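Local atomic coordinates of rubber oxygenase (Streptomyces sp., PDB entry 5O1L), a protein that cleaves the carbon chain of poly(cis-1,4-isoprene) rubber oxidatively, adding dioxygen to its double bonds at a non-covalently bound b-type heme. Residues 201-206 against 219-223; 224-228 against 269-274; 150-155 against 205-211. All coordinates share one frame; numbering follows the deposited sequence. Where two conformers were deposited one is given.

In the fold
From the N terminus, helix 146-154 brings in residues 150-155, and the chain then runs through helix 187-204, which carries the probable axial heme ligand His198, to residues 205-211, where contact 3 closes a loop of 49 residues. Contact 1 opens at the end of that same helix, before contact 3 has closed, and closes at 219-223; the two therefore cross, share Leu205 and Pro206, and meet where Pro221 packs on Trp211. Contact 2 follows in series, opening at the start of helix 224-244 and closing after helix 251-267. Ile222 against Ile227 joins it to contact 1. All three contacts touch the heme and tie the helices around it together.

Contact 1 of 3, residues 201-206 against 219-223; sequences VRHLLP and KIPIS. With HEM (protoporphyrin IX containing Fe), chain C.
Arg202 reaches across from the end of helix 187-204 and takes the backbone oxygen of Ile222 side-on, with two nitrogens on one atom. NE and NH2 each donate to Ile222 O at 2.9 Å, and that oxygen lies close to the guanidinium plane. The two bonds differ at the acceptor: NH2 comes in the carbonyl plane, whereas NE stands 42° above it. An extended chain from CG to NE carries the group there, passing alongside Pro221 O, which CG approaches to 3.3 Å, while Ile220 CG2 meets Arg202 CB at 3.7 Å and comes nearly as close to CD. Beside this polar grip the Pro221 ring fits against the helix end, its CG near Leu205 CB and its CD 3.9 Å from Pro206 CG, the two proline rings crossing at about a right angle. Toward the heme, Val201 puts CG1 anti to its backbone N (chi1 173°) and thereby onto Ile222 CD1 at 3.7 Å. Ile222 completes this wall with CG1 3.7 Å from HEM CAC and CD1 equally close to the meso carbon CHD. Both residues belong to the heme pocket, and the side chain of Ile222 lies about 4 Å from that of the probable axial ligand His198. Farther out, Asp60 forms a salt bridge with Arg202 NH1, Trp55 donates to Ile220 O, and Ser223 is the N-cap of helix 224-244. The buried guanidinium thus probably has its charge balanced by Asp60, while its NE/NH2 edge is likely to hold the loop whose Ile222 lines the porphyrin.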
loop_
_atom_site.group_PDB
_atom_site.type_symbol
_atom_site.label_atom_id
_atom_site.label_comp_id
_atom_site.label_asym_id
_atom_site.label_seq_id
_atom_site.Cartn_x
_atom_site.Cartn_y
_atom_site.Cartn_z
ATOM N N VAL A 201 13.416 -9.063 -5.689
ATOM C CA VAL A 201 13.606 -9.242 -4.257
ATOM C C VAL A 201 13.558 -10.682 -3.829
ATOM O O VAL A 201 14.295 -11.091 -2.929
ATOM C CB VAL A 201 12.625 -8.355 -3.466
ATOM C CG1 VAL A 201 12.663 -8.632 -1.966
ATOM C CG2 VAL A 201 12.982 -6.881 -3.748
ATOM N N ARG A 202 12.681 -11.455 -4.443
ATOM C CA ARG A 202 12.537 -12.874 -4.096
ATOM C C ARG A 202 13.810 -13.637 -4.456
ATOM O O ARG A 202 14.138 -14.630 -3.822
ATOM C CB ARG A 202 11.330 -13.478 -4.770
ATOM C CG ARG A 202 10.017 -12.925 -4.269
ATOM C CD ARG A 202 8.861 -13.791 -4.729
ATOM N NE ARG A 202 7.603 -13.096 -4.462
ATOM C CZ ARG A 202 7.009 -12.336 -5.359
ATOM N NH1 ARG A 202 7.407 -12.184 -6.627
ATOM N NH2 ARG A 202 5.939 -11.603 -4.935
ATOM N N HIS A 203 14.497 -13.194 -5.505
ATOM C CA HIS A 203 15.782 -13.798 -5.861
ATOM C C HIS A 203 16.911 -13.293 -4.949
ATOM O O HIS A 203 17.827 -14.061 -4.585
ATOM C CB HIS A 203 16.043 -13.499 -7.314
ATOM C CG HIS A 203 17.243 -14.201 -7.886
ATOM N ND1 HIS A 203 18.318 -13.523 -8.407
ATOM C CD2 HIS A 203 17.521 -15.521 -8.008
ATOM C CE1 HIS A 203 19.223 -14.397 -8.818
ATOM N NE2 HIS A 203 18.781 -15.613 -8.560
ATOM N N LEU A 204 16.866 -12.044 -4.523
ATOM C CA LEU A 204 17.946 -11.389 -3.788
ATOM C C LEU A 204 17.937 -11.628 -2.304
ATOM O O LEU A 204 18.983 -11.956 -1.722
ATOM C CB LEU A 204 17.959 -9.876 -4.053
ATOM C CG LEU A 204 18.270 -9.623 -5.522
ATOM C CD1 LEU A 204 18.017 -8.175 -5.872
ATOM C CD2 LEU A 204 19.718 -9.986 -5.852
ATOM N N LEU A 205 16.795 -11.435 -1.628
ATOM C CA LEU A 205 16.780 -11.450 -0.176
ATOM C C LEU A 205 17.242 -12.801 0.416
ATOM O O LEU A 205 17.858 -12.757 1.480
ATOM C CB LEU A 205 15.420 -11.042 0.416
ATOM C CG LEU A 205 15.231 -9.587 0.714
ATOM C CD1 LEU A 205 13.803 -9.299 1.249
ATOM C CD2 LEU A 205 16.241 -8.955 1.677
ATOM N N PRO A 206 16.877 -13.951 -0.212
ATOM C CA PRO A 206 17.372 -15.198 0.393
ATOM C C PRO A 206 18.885 -15.323 0.381
ATOM O O PRO A 206 19.415 -16.153 1.109
ATOM C CB PRO A 206 16.698 -16.274 -0.438
ATOM C CG PRO A 206 15.421 -15.635 -0.860
ATOM C CD PRO A 206 15.909 -14.279 -1.281
ATOM N N LYS A 219 11.127 -19.296 3.293
ATOM C CA LYS A 219 12.278 -19.477 2.416
ATOM C C LYS A 219 12.418 -18.391 1.370
ATOM O O LYS A 219 13.562 -18.046 0.968
ATOM C CB LYS A 219 12.233 -20.845 1.742
ATOM C CG LYS A 219 12.445 -22.017 2.727
ATOM C CD LYS A 219 13.926 -22.153 3.106
ATOM C CE LYS A 219 14.243 -23.307 4.034
ATOM N NZ LYS A 219 13.655 -23.062 5.398
ATOM N N ILE A 220 11.292 -17.796 0.941
ATOM C CA ILE A 220 11.290 -16.811 -0.135
ATOM C C ILE A 220 10.343 -15.703 0.348
ATOM O O ILE A 220 9.251 -16.030 0.850
ATOM C CB ILE A 220 10.686 -17.422 -1.407
ATOM C CG1 ILE A 220 11.428 -18.744 -1.771
ATOM C CG2 ILE A 220 10.582 -16.401 -2.550
ATOM C CD1 ILE A 220 10.887 -19.417 -2.993
ATOM N N PRO A 221 10.741 -14.450 0.244
ATOM C CA PRO A 221 9.895 -13.394 0.790
ATOM C C PRO A 221 8.734 -13.055 -0.188
ATOM O O PRO A 221 8.703 -13.456 -1.338
ATOM C CB PRO A 221 10.833 -12.198 0.829
ATOM C CG PRO A 221 11.693 -12.434 -0.358
ATOM C CD PRO A 221 11.969 -13.913 -0.374
ATOM N N ILE A 222 7.830 -12.252 0.339
ATOM C CA ILE A 222 6.763 -11.638 -0.438
ATOM C C ILE A 222 5.871 -12.704 -1.071
ATOM O O ILE A 222 5.662 -12.763 -2.293
ATOM C CB ILE A 222 7.234 -10.595 -1.496
ATOM C CG1 ILE A 222 8.447 -9.778 -1.069
ATOM C CG2 ILE A 222 6.055 -9.664 -1.825
ATOM C CD1 ILE A 222 8.922 -8.829 -2.112
ATOM N N SER A 223 5.321 -13.559 -0.240
ATOM C CA SER A 223 4.323 -14.518 -0.742
ATOM C C SER A 223 3.018 -13.789 -1.095
ATOM O O SER A 223 2.832 -12.625 -0.724
ATOM C CB SER A 223 4.017 -15.593 0.314
ATOM O OG SER A 223 3.337 -15.014 1.399
HETATM C CHA HEM C . 9.148 -2.541 -3.612
HETATM C CHB HEM C . 4.472 -1.715 -3.620
HETATM C CHC HEM C . 3.786 -5.577 -0.874
HETATM C CHD HEM C . 8.490 -5.732 -0.074
HETATM C C1A HEM C . 7.910 -2.064 -3.861
HETATM C C2A HEM C . 7.698 -0.937 -4.740
HETATM C C3A HEM C . 6.384 -0.678 -4.708
HETATM C C4A HEM C . 5.768 -1.625 -3.896
HETATM C CMA HEM C . 5.728 0.456 -5.457
HETATM C CAA HEM C . 8.752 -0.140 -5.548
HETATM C CBA HEM C . 9.399 0.929 -4.646
HETATM C CGA HEM C . 10.059 1.956 -5.493
HETATM O O1A HEM C . 11.160 1.595 -5.925
HETATM O O2A HEM C . 9.463 3.077 -5.729
HETATM C C1B HEM C . 3.865 -2.734 -2.893
HETATM C C2B HEM C . 2.455 -2.819 -2.731
HETATM C C3B HEM C . 2.209 -3.892 -1.995
HETATM C C4B HEM C . 3.492 -4.484 -1.648
HETATM C CMB HEM C . 1.407 -1.887 -3.304
HETATM C CAB HEM C . 1.022 -4.578 -1.550
HETATM C CBB HEM C . -0.335 -4.213 -1.817
HETATM C C1C HEM C . 5.026 -5.979 -0.402
HETATM C C2C HEM C . 5.172 -6.959 0.660
HETATM C C3C HEM C . 6.515 -6.994 0.843
HETATM C C4C HEM C . 7.103 -5.996 -0.033
HETATM C CMC HEM C . 4.087 -7.798 1.269
HETATM C CAC HEM C . 7.260 -7.811 1.813
HETATM C CBC HEM C . 6.834 -8.858 2.624
HETATM C C1D HEM C . 9.066 -4.865 -0.966
HETATM C C2D HEM C . 10.524 -4.697 -1.120
HETATM C C3D HEM C . 10.727 -3.816 -2.094
HETATM C C4D HEM C . 9.398 -3.453 -2.589
HETATM C CMD HEM C . 11.500 -5.370 -0.230
HETATM C CAD HEM C . 12.087 -3.278 -2.603
HETATM C CBD HEM C . 12.466 -2.100 -1.713
HETATM C CGD HEM C . 13.847 -1.593 -2.142
HETATM O O1D HEM C . 13.909 -0.418 -2.569
HETATM O O2D HEM C . 14.895 -2.291 -2.087
HETATM N NA HEM C . 6.717 -2.496 -3.377
HETATM N NB HEM C . 4.417 -3.738 -2.199
HETATM N NC HEM C . 6.183 -5.371 -0.803
HETATM N ND HEM C . 8.431 -4.153 -1.930
HETATM FE FE HEM C . 6.451 -3.967 -2.091
#

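Contact 2 of 3, residues 224-228 against 269-274; sequences QADIM and GVSDEY. With HEM (protoporphyrin IX containing Fe), chain C.
Val270 packs with both methyls against the first turn of helix 224-244, just after the Schellman motif at Gly269 that ends helix 251-267 in this mainly helical oxygenase. The tightest point is Ile227 CG2 on Val270 CG2, at 3.5 Å closer than usual for two methyls; the side chains slide past each other in opposite directions. With CG1 beside the backbone N (chi1 -60°), Ile227 CG2 stands anti to it and meets Val270, and the same methyl also lies 3.9 Å from the vinyl carbon HEM CAB. On the helix's heme side, Asp226 O approaches the porphyrin methyl CMC to 3.3 Å, and the Asp226 carboxylate is held by Arg147 and Gln218. Val270 CG1 instead meets Met228, whose chain, bent at chi2 and chi3, brings SD to 4.0 Å and CG to 3.8 Å from Tyr274 O. An alanine in place of Met228 would remove CG, SD and CE, and is likely to leave a gap between Val270 CG1 and the Tyr274 carbonyl. The buried Gln224 side chain completes the packed part: it bends at chi2 and lies between the loop backbone and the Tyr274 ring, whose hydroxyl bonds to Val49 O. Only at the partly exposed Ser271, which barely touches the helix, does the contact thin out. The turn there is held internally, Tyr274 N bonding to Ser271 O. Within it Ser271 forms an ST turn, its OG accepting from Glu273 N at 3.2 Å.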
loop_
_atom_site.group_PDB
_atom_site.type_symbol
_atom_site.label_atom_id
_atom_site.label_comp_id
_atom_site.label_asym_id
_atom_site.label_seq_id
_atom_site.Cartn_x
_atom_site.Cartn_y
_atom_site.Cartn_z
ATOM N N GLN A 224 2.151 -14.460 -1.830
ATOM C CA GLN A 224 0.799 -13.959 -2.144
ATOM C C GLN A 224 0.101 -13.555 -0.851
ATOM O O GLN A 224 -0.606 -12.533 -0.800
ATOM C CB GLN A 224 -0.032 -15.041 -2.835
ATOM C CG GLN A 224 0.465 -15.428 -4.232
ATOM C CD GLN A 224 -0.034 -14.527 -5.300
ATOM O OE1 GLN A 224 0.711 -14.178 -6.249
ATOM N NE2 GLN A 224 -1.242 -14.071 -5.156
ATOM N N ALA A 225 0.204 -14.411 0.170
ATOM C CA ALA A 225 -0.420 -14.116 1.466
ATOM C C ALA A 225 0.136 -12.822 2.045
ATOM O O ALA A 225 -0.616 -11.973 2.559
ATOM C CB ALA A 225 -0.227 -15.295 2.444
ATOM N N ASP A 226 1.449 -12.649 1.974
ATOM C CA ASP A 226 2.067 -11.455 2.466
ATOM C C ASP A 226 1.556 -10.162 1.727
ATOM O O ASP A 226 1.242 -9.135 2.367
ATOM C CB ASP A 226 3.604 -11.508 2.307
ATOM C CG ASP A 226 4.290 -12.599 3.131
ATOM O OD1 ASP A 226 3.789 -12.893 4.222
ATOM O OD2 ASP A 226 5.428 -12.959 2.712
ATOM N N ILE A 227 1.399 -10.289 0.429
ATOM C CA ILE A 227 0.912 -9.162 -0.369
ATOM C C ILE A 227 -0.499 -8.799 0.124
ATOM O O ILE A 227 -0.821 -7.601 0.300
ATOM C CB ILE A 227 0.977 -9.403 -1.864
ATOM C CG1 ILE A 227 2.425 -9.657 -2.310
ATOM C CG2 ILE A 227 0.320 -8.255 -2.650
ATOM C CD1 ILE A 227 2.516 -10.083 -3.738
ATOM N N MET A 228 -1.332 -9.811 0.328
ATOM C CA MET A 228 -2.708 -9.550 0.793
ATOM C C MET A 228 -2.793 -8.971 2.199
ATOM O O MET A 228 -3.624 -8.145 2.479
ATOM C CB MET A 228 -3.591 -10.776 0.597
ATOM C CG MET A 228 -3.919 -10.987 -0.839
ATOM S SD MET A 228 -4.666 -9.569 -1.712
ATOM C CE MET A 228 -5.973 -9.214 -0.671
ATOM N N GLY A 269 0.160 -8.835 -9.475
ATOM C CA GLY A 269 0.477 -10.227 -9.493
ATOM C C GLY A 269 -0.201 -11.108 -8.489
ATOM O O GLY A 269 0.104 -12.297 -8.418
ATOM N N VAL A 270 -1.213 -10.599 -7.781
ATOM C CA VAL A 270 -1.999 -11.423 -6.870
ATOM C C VAL A 270 -2.995 -12.263 -7.712
ATOM O O VAL A 270 -3.698 -11.711 -8.557
ATOM C CB VAL A 270 -2.735 -10.642 -5.841
ATOM C CG1 VAL A 270 -3.477 -11.626 -4.923
ATOM C CG2 VAL A 270 -1.728 -9.774 -5.035
ATOM N N SER A 271 -3.025 -13.569 -7.529
ATOM C CA SER A 271 -3.977 -14.400 -8.195
ATOM C C SER A 271 -5.387 -14.007 -7.791
ATOM O O SER A 271 -5.655 -13.732 -6.604
ATOM C CB SER A 271 -3.775 -15.839 -7.728
ATOM O OG SER A 271 -4.806 -16.635 -8.231
ATOM N N ASP A 272 -6.319 -14.073 -8.755
ATOM C CA ASP A 272 -7.703 -13.735 -8.485
ATOM C C ASP A 272 -8.288 -14.638 -7.433
ATOM O O ASP A 272 -9.294 -14.223 -6.816
ATOM C CB ASP A 272 -8.532 -13.791 -9.742
ATOM C CG ASP A 272 -8.178 -12.740 -10.771
ATOM O OD1 ASP A 272 -7.398 -11.799 -10.387
ATOM O OD2 ASP A 272 -8.706 -12.833 -11.914
ATOM N N GLU A 273 -7.751 -15.825 -7.218
ATOM C CA GLU A 273 -8.256 -16.713 -6.188
ATOM C C GLU A 273 -7.979 -16.240 -4.756
ATOM O O GLU A 273 -8.552 -16.808 -3.835
ATOM C CB GLU A 273 -7.572 -18.109 -6.321
ATOM C CG GLU A 273 -7.939 -18.807 -7.584
ATOM C CD GLU A 273 -7.182 -20.108 -7.836
ATOM O OE1 GLU A 273 -6.376 -20.576 -6.966
ATOM O OE2 GLU A 273 -7.438 -20.659 -8.948
ATOM N N TYR A 274 -7.174 -15.190 -4.603
ATOM C CA TYR A 274 -6.851 -14.624 -3.290
ATOM C C TYR A 274 -7.358 -13.211 -3.074
ATOM O O TYR A 274 -7.171 -12.628 -2.005
ATOM C CB TYR A 274 -5.316 -14.691 -2.988
ATOM C CG TYR A 274 -4.775 -16.103 -3.167
ATOM C CD1 TYR A 274 -5.336 -17.187 -2.577
ATOM C CD2 TYR A 274 -3.721 -16.292 -4.009
ATOM C CE1 TYR A 274 -4.807 -18.441 -2.730
ATOM C CE2 TYR A 274 -3.183 -17.545 -4.216
ATOM C CZ TYR A 274 -3.759 -18.596 -3.549
ATOM O OH TYR A 274 -3.222 -19.899 -3.737
HETATM C CHA HEM C . 9.148 -2.541 -3.612
HETATM C CHB HEM C . 4.472 -1.715 -3.620
HETATM C CHC HEM C . 3.786 -5.577 -0.874
HETATM C CHD HEM C . 8.490 -5.732 -0.074
HETATM C C1A HEM C . 7.910 -2.064 -3.861
HETATM C C2A HEM C . 7.698 -0.937 -4.740
HETATM C C3A HEM C . 6.384 -0.678 -4.708
HETATM C C4A HEM C . 5.768 -1.625 -3.896
HETATM C CMA HEM C . 5.728 0.456 -5.457
HETATM C CAA HEM C . 8.752 -0.140 -5.548
HETATM C CBA HEM C . 9.399 0.929 -4.646
HETATM C CGA HEM C . 10.059 1.956 -5.493
HETATM O O1A HEM C . 11.160 1.595 -5.925
HETATM O O2A HEM C . 9.463 3.077 -5.729
HETATM C C1B HEM C . 3.865 -2.734 -2.893
HETATM C C2B HEM C . 2.455 -2.819 -2.731
HETATM C C3B HEM C . 2.209 -3.892 -1.995
HETATM C C4B HEM C . 3.492 -4.484 -1.648
HETATM C CMB HEM C . 1.407 -1.887 -3.304
HETATM C CAB HEM C . 1.022 -4.578 -1.550
HETATM C CBB HEM C . -0.335 -4.213 -1.817
HETATM C C1C HEM C . 5.026 -5.979 -0.402
HETATM C C2C HEM C . 5.172 -6.959 0.660
HETATM C C3C HEM C . 6.515 -6.994 0.843
HETATM C C4C HEM C . 7.103 -5.996 -0.033
HETATM C CMC HEM C . 4.087 -7.798 1.269
HETATM C CAC HEM C . 7.260 -7.811 1.813
HETATM C CBC HEM C . 6.834 -8.858 2.624
HETATM C C1D HEM C . 9.066 -4.865 -0.966
HETATM C C2D HEM C . 10.524 -4.697 -1.120
HETATM C C3D HEM C . 10.727 -3.816 -2.094
HETATM C C4D HEM C . 9.398 -3.453 -2.589
HETATM C CMD HEM C . 11.500 -5.370 -0.230
HETATM C CAD HEM C . 12.087 -3.278 -2.603
HETATM C CBD HEM C . 12.466 -2.100 -1.713
HETATM C CGD HEM C . 13.847 -1.593 -2.142
HETATM O O1D HEM C . 13.909 -0.418 -2.569
HETATM O O2D HEM C . 14.895 -2.291 -2.087
HETATM N NA HEM C . 6.717 -2.496 -3.377
HETATM N NB HEM C . 4.417 -3.738 -2.199
HETATM N NC HEM C . 6.183 -5.371 -0.803
HETATM N ND HEM C . 8.431 -4.153 -1.930
HETATM FE FE HEM C . 6.451 -3.967 -2.091
#

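Contact 3 of 3, residues 150-155 against 205-211; sequences RAVYYS and LPQSPAW. With HEM (protoporphyrin IX containing Fe), chain C.
Tyr154, on the last turn of helix 146-154, lies against the N-terminal turn of helix 209-214, which Ser208 caps by accepting from Trp211 N. Tyr154 CB sits 4.0 Å from Trp211 CB and equally far from Leu205 CD2. With CG anti to the carbonyl carbon (chi1 -64°), the side chain turns its ring so that one face lies against Ala210 and Trp211. Over this face Trp211 CA stands on the CD2 side, 3.9 Å from Tyr154 CD2, the Ala210 methyl on the CD1 and CE1 side, with Tyr154 CE1 3.5 Å from Ala210 CB, and the Ala210 carbonyl carbon over the centre. CE2 and CZ lie under Ala210 O, over the same face, while Tyr153 CD2 covers part of the opposite one. At the tip OH bonds to Glu299 of helix 298-313, so a third helix joins the contact. Nearer the heme, Leu205 lays its two methyls against the end of helix 146-154: CD1 packs on Ala151 CB, and CD2 touches Tyr154 O. Leu205 CB in turn rests over one face of the Trp211 indole. Ala151 and Ser155 belong to the heme pocket; Ser155 OG donates to Ala151 O at 3.0 Å. Ser155 OG also comes 3.4 Å from the porphyrin methyl HEM CMD. No direct hydrogen bond crosses between the segments, but a water bridges them, donating to Tyr154 O at 2.7 Å and lying 2.9 Å from Ser208 OG.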
loop_
_atom_site.group_PDB
_atom_site.type_symbol
_atom_site.label_atom_id
_atom_site.label_comp_id
_atom_site.label_asym_id
_atom_site.label_seq_id
_atom_site.Cartn_x
_atom_site.Cartn_y
_atom_site.Cartn_z
ATOM N N ARG A 150 10.839 -6.350 7.836
ATOM C CA ARG A 150 12.120 -7.035 7.632
ATOM C C ARG A 150 12.571 -7.014 6.210
ATOM O O ARG A 150 13.734 -6.759 5.937
ATOM C CB ARG A 150 12.120 -8.467 8.173
ATOM C CG ARG A 150 12.078 -8.504 9.676
ATOM C CD ARG A 150 12.265 -9.895 10.236
ATOM N NE ARG A 150 12.446 -9.722 11.663
ATOM C CZ ARG A 150 11.597 -10.066 12.607
ATOM N NH1 ARG A 150 10.442 -10.699 12.300
ATOM N NH2 ARG A 150 11.954 -9.795 13.885
ATOM N N ALA A 151 11.659 -7.220 5.264
ATOM C CA ALA A 151 12.050 -7.162 3.872
ATOM C C ALA A 151 12.583 -5.789 3.489
ATOM O O ALA A 151 13.571 -5.689 2.772
ATOM C CB ALA A 151 10.877 -7.590 2.947
ATOM N N VAL A 152 11.895 -4.724 3.894
ATOM C CA VAL A 152 12.304 -3.415 3.511
ATOM C C VAL A 152 13.637 -3.086 4.201
ATOM O O VAL A 152 14.536 -2.519 3.579
ATOM C CB VAL A 152 11.206 -2.397 3.857
ATOM C CG1 VAL A 152 11.689 -0.976 3.664
ATOM C CG2 VAL A 152 9.981 -2.642 2.948
ATOM N N TYR A 153 13.740 -3.456 5.465
ATOM C CA TYR A 153 14.939 -3.128 6.256
ATOM C C TYR A 153 16.157 -3.792 5.660
ATOM O O TYR A 153 17.218 -3.177 5.595
ATOM C CB TYR A 153 14.767 -3.574 7.687
ATOM C CG TYR A 153 15.909 -3.176 8.632
ATOM C CD1 TYR A 153 15.869 -2.020 9.364
ATOM C CD2 TYR A 153 16.968 -4.034 8.801
ATOM C CE1 TYR A 153 16.915 -1.675 10.210
ATOM C CE2 TYR A 153 18.033 -3.707 9.637
ATOM C CZ TYR A 153 17.985 -2.551 10.306
ATOM O OH TYR A 153 19.072 -2.283 11.121
ATOM N N TYR A 154 16.061 -5.060 5.301
ATOM C CA TYR A 154 17.220 -5.832 4.792
ATOM C C TYR A 154 17.453 -5.760 3.310
ATOM O O TYR A 154 18.468 -6.263 2.840
ATOM C CB TYR A 154 17.146 -7.304 5.236
ATOM C CG TYR A 154 17.232 -7.465 6.728
ATOM C CD1 TYR A 154 18.420 -7.082 7.409
ATOM C CD2 TYR A 154 16.237 -8.060 7.439
ATOM C CE1 TYR A 154 18.507 -7.220 8.771
ATOM C CE2 TYR A 154 16.310 -8.204 8.794
ATOM C CZ TYR A 154 17.500 -7.828 9.453
ATOM O OH TYR A 154 17.552 -7.945 10.802
ATOM N N SER A 155 16.590 -5.095 2.530
ATOM C CA SER A 155 16.802 -5.001 1.052
ATOM C C SER A 155 17.978 -4.081 0.725
ATOM O O SER A 155 18.080 -3.027 1.317
ATOM C CB SER A 155 15.528 -4.508 0.373
ATOM O OG SER A 155 14.827 -5.652 0.101
ATOM N N LEU A 205 16.795 -11.435 -1.628
ATOM C CA LEU A 205 16.780 -11.450 -0.176
ATOM C C LEU A 205 17.242 -12.801 0.416
ATOM O O LEU A 205 17.858 -12.757 1.480
ATOM C CB LEU A 205 15.420 -11.042 0.416
ATOM C CG LEU A 205 15.231 -9.587 0.714
ATOM C CD1 LEU A 205 13.803 -9.299 1.249
ATOM C CD2 LEU A 205 16.241 -8.955 1.677
ATOM N N PRO A 206 16.877 -13.951 -0.212
ATOM C CA PRO A 206 17.372 -15.198 0.393
ATOM C C PRO A 206 18.885 -15.323 0.381
ATOM O O PRO A 206 19.415 -16.153 1.109
ATOM C CB PRO A 206 16.698 -16.274 -0.438
ATOM C CG PRO A 206 15.421 -15.635 -0.860
ATOM C CD PRO A 206 15.909 -14.279 -1.281
ATOM N N GLN A 207 19.547 -14.488 -0.397
ATOM C CA GLN A 207 21.027 -14.416 -0.384
ATOM C C GLN A 207 21.557 -13.499 0.731
ATOM O O GLN A 207 22.788 -13.375 0.875
ATOM C CB GLN A 207 21.549 -14.043 -1.797
ATOM C CG GLN A 207 21.047 -14.967 -2.922
ATOM C CD GLN A 207 21.540 -14.584 -4.317
ATOM O OE1 GLN A 207 22.738 -14.463 -4.545
ATOM N NE2 GLN A 207 20.612 -14.382 -5.268
ATOM N N SER A 208 20.703 -12.903 1.558
ATOM C CA SER A 208 21.103 -12.062 2.698
ATOM C C SER A 208 21.032 -12.875 3.967
ATOM O O SER A 208 19.976 -13.293 4.377
ATOM C CB SER A 208 20.173 -10.845 2.848
ATOM O OG SER A 208 20.120 -10.356 4.199
ATOM N N PRO A 209 22.179 -13.132 4.624
ATOM C CA PRO A 209 22.055 -13.906 5.846
ATOM C C PRO A 209 21.233 -13.291 6.969
ATOM O O PRO A 209 20.559 -14.022 7.678
ATOM C CB PRO A 209 23.534 -14.092 6.272
ATOM C CG PRO A 209 24.263 -14.097 4.981
ATOM C CD PRO A 209 23.588 -13.029 4.170
ATOM N N ALA A 210 21.256 -11.974 7.108
ATOM C CA ALA A 210 20.456 -11.294 8.119
ATOM C C ALA A 210 18.923 -11.482 7.819
ATOM O O ALA A 210 18.152 -11.725 8.757
ATOM C CB ALA A 210 20.807 -9.835 8.175
ATOM N N TRP A 211 18.551 -11.473 6.540
ATOM C CA TRP A 211 17.125 -11.681 6.201
ATOM C C TRP A 211 16.775 -13.115 6.487
ATOM O O TRP A 211 15.791 -13.404 7.127
ATOM C CB TRP A 211 16.784 -11.277 4.736
ATOM C CG TRP A 211 15.275 -11.478 4.515
ATOM C CD1 TRP A 211 14.254 -10.596 4.852
ATOM C CD2 TRP A 211 14.657 -12.673 4.073
ATOM N NE1 TRP A 211 13.062 -11.224 4.616
ATOM C CE2 TRP A 211 13.265 -12.478 4.118
ATOM C CE3 TRP A 211 15.148 -13.921 3.661
ATOM C CZ2 TRP A 211 12.373 -13.484 3.790
ATOM C CZ3 TRP A 211 14.288 -14.869 3.256
ATOM C CH2 TRP A 211 12.885 -14.658 3.325
HETATM C CHA HEM C . 9.148 -2.541 -3.612
HETATM C CHB HEM C . 4.472 -1.715 -3.620
HETATM C CHC HEM C . 3.786 -5.577 -0.874
HETATM C CHD HEM C . 8.490 -5.732 -0.074
HETATM C C1A HEM C . 7.910 -2.064 -3.861
HETATM C C2A HEM C . 7.698 -0.937 -4.740
HETATM C C3A HEM C . 6.384 -0.678 -4.708
HETATM C C4A HEM C . 5.768 -1.625 -3.896
HETATM C CMA HEM C . 5.728 0.456 -5.457
HETATM C CAA HEM C . 8.752 -0.140 -5.548
HETATM C CBA HEM C . 9.399 0.929 -4.646
HETATM C CGA HEM C . 10.059 1.956 -5.493
HETATM O O1A HEM C . 11.160 1.595 -5.925
HETATM O O2A HEM C . 9.463 3.077 -5.729
HETATM C C1B HEM C . 3.865 -2.734 -2.893
HETATM C C2B HEM C . 2.455 -2.819 -2.731
HETATM C C3B HEM C . 2.209 -3.892 -1.995
HETATM C C4B HEM C . 3.492 -4.484 -1.648
HETATM C CMB HEM C . 1.407 -1.887 -3.304
HETATM C CAB HEM C . 1.022 -4.578 -1.550
HETATM C CBB HEM C . -0.335 -4.213 -1.817
HETATM C C1C HEM C . 5.026 -5.979 -0.402
HETATM C C2C HEM C . 5.172 -6.959 0.660
HETATM C C3C HEM C . 6.515 -6.994 0.843
HETATM C C4C HEM C . 7.103 -5.996 -0.033
HETATM C CMC HEM C . 4.087 -7.798 1.269
HETATM C CAC HEM C . 7.260 -7.811 1.813
HETATM C CBC HEM C . 6.834 -8.858 2.624
HETATM C C1D HEM C . 9.066 -4.865 -0.966
HETATM C C2D HEM C . 10.524 -4.697 -1.120
HETATM C C3D HEM C . 10.727 -3.816 -2.094
HETATM C C4D HEM C . 9.398 -3.453 -2.589
HETATM C CMD HEM C . 11.500 -5.370 -0.230
HETATM C CAD HEM C . 12.087 -3.278 -2.603
HETATM C CBD HEM C . 12.466 -2.100 -1.713
HETATM C CGD HEM C . 13.847 -1.593 -2.142
HETATM O O1D HEM C . 13.909 -0.418 -2.569
HETATM O O2D HEM C . 14.895 -2.291 -2.087
HETATM N NA HEM C . 6.717 -2.496 -3.377
HETATM N NB HEM C . 4.417 -3.738 -2.199
HETATM N NC HEM C . 6.183 -5.371 -0.803
HETATM N ND HEM C . 8.431 -4.153 -1.930
HETATM FE FE HEM C . 6.451 -3.967 -2.091
HETATM O O HOH W 1 20.617 -7.460 3.961
#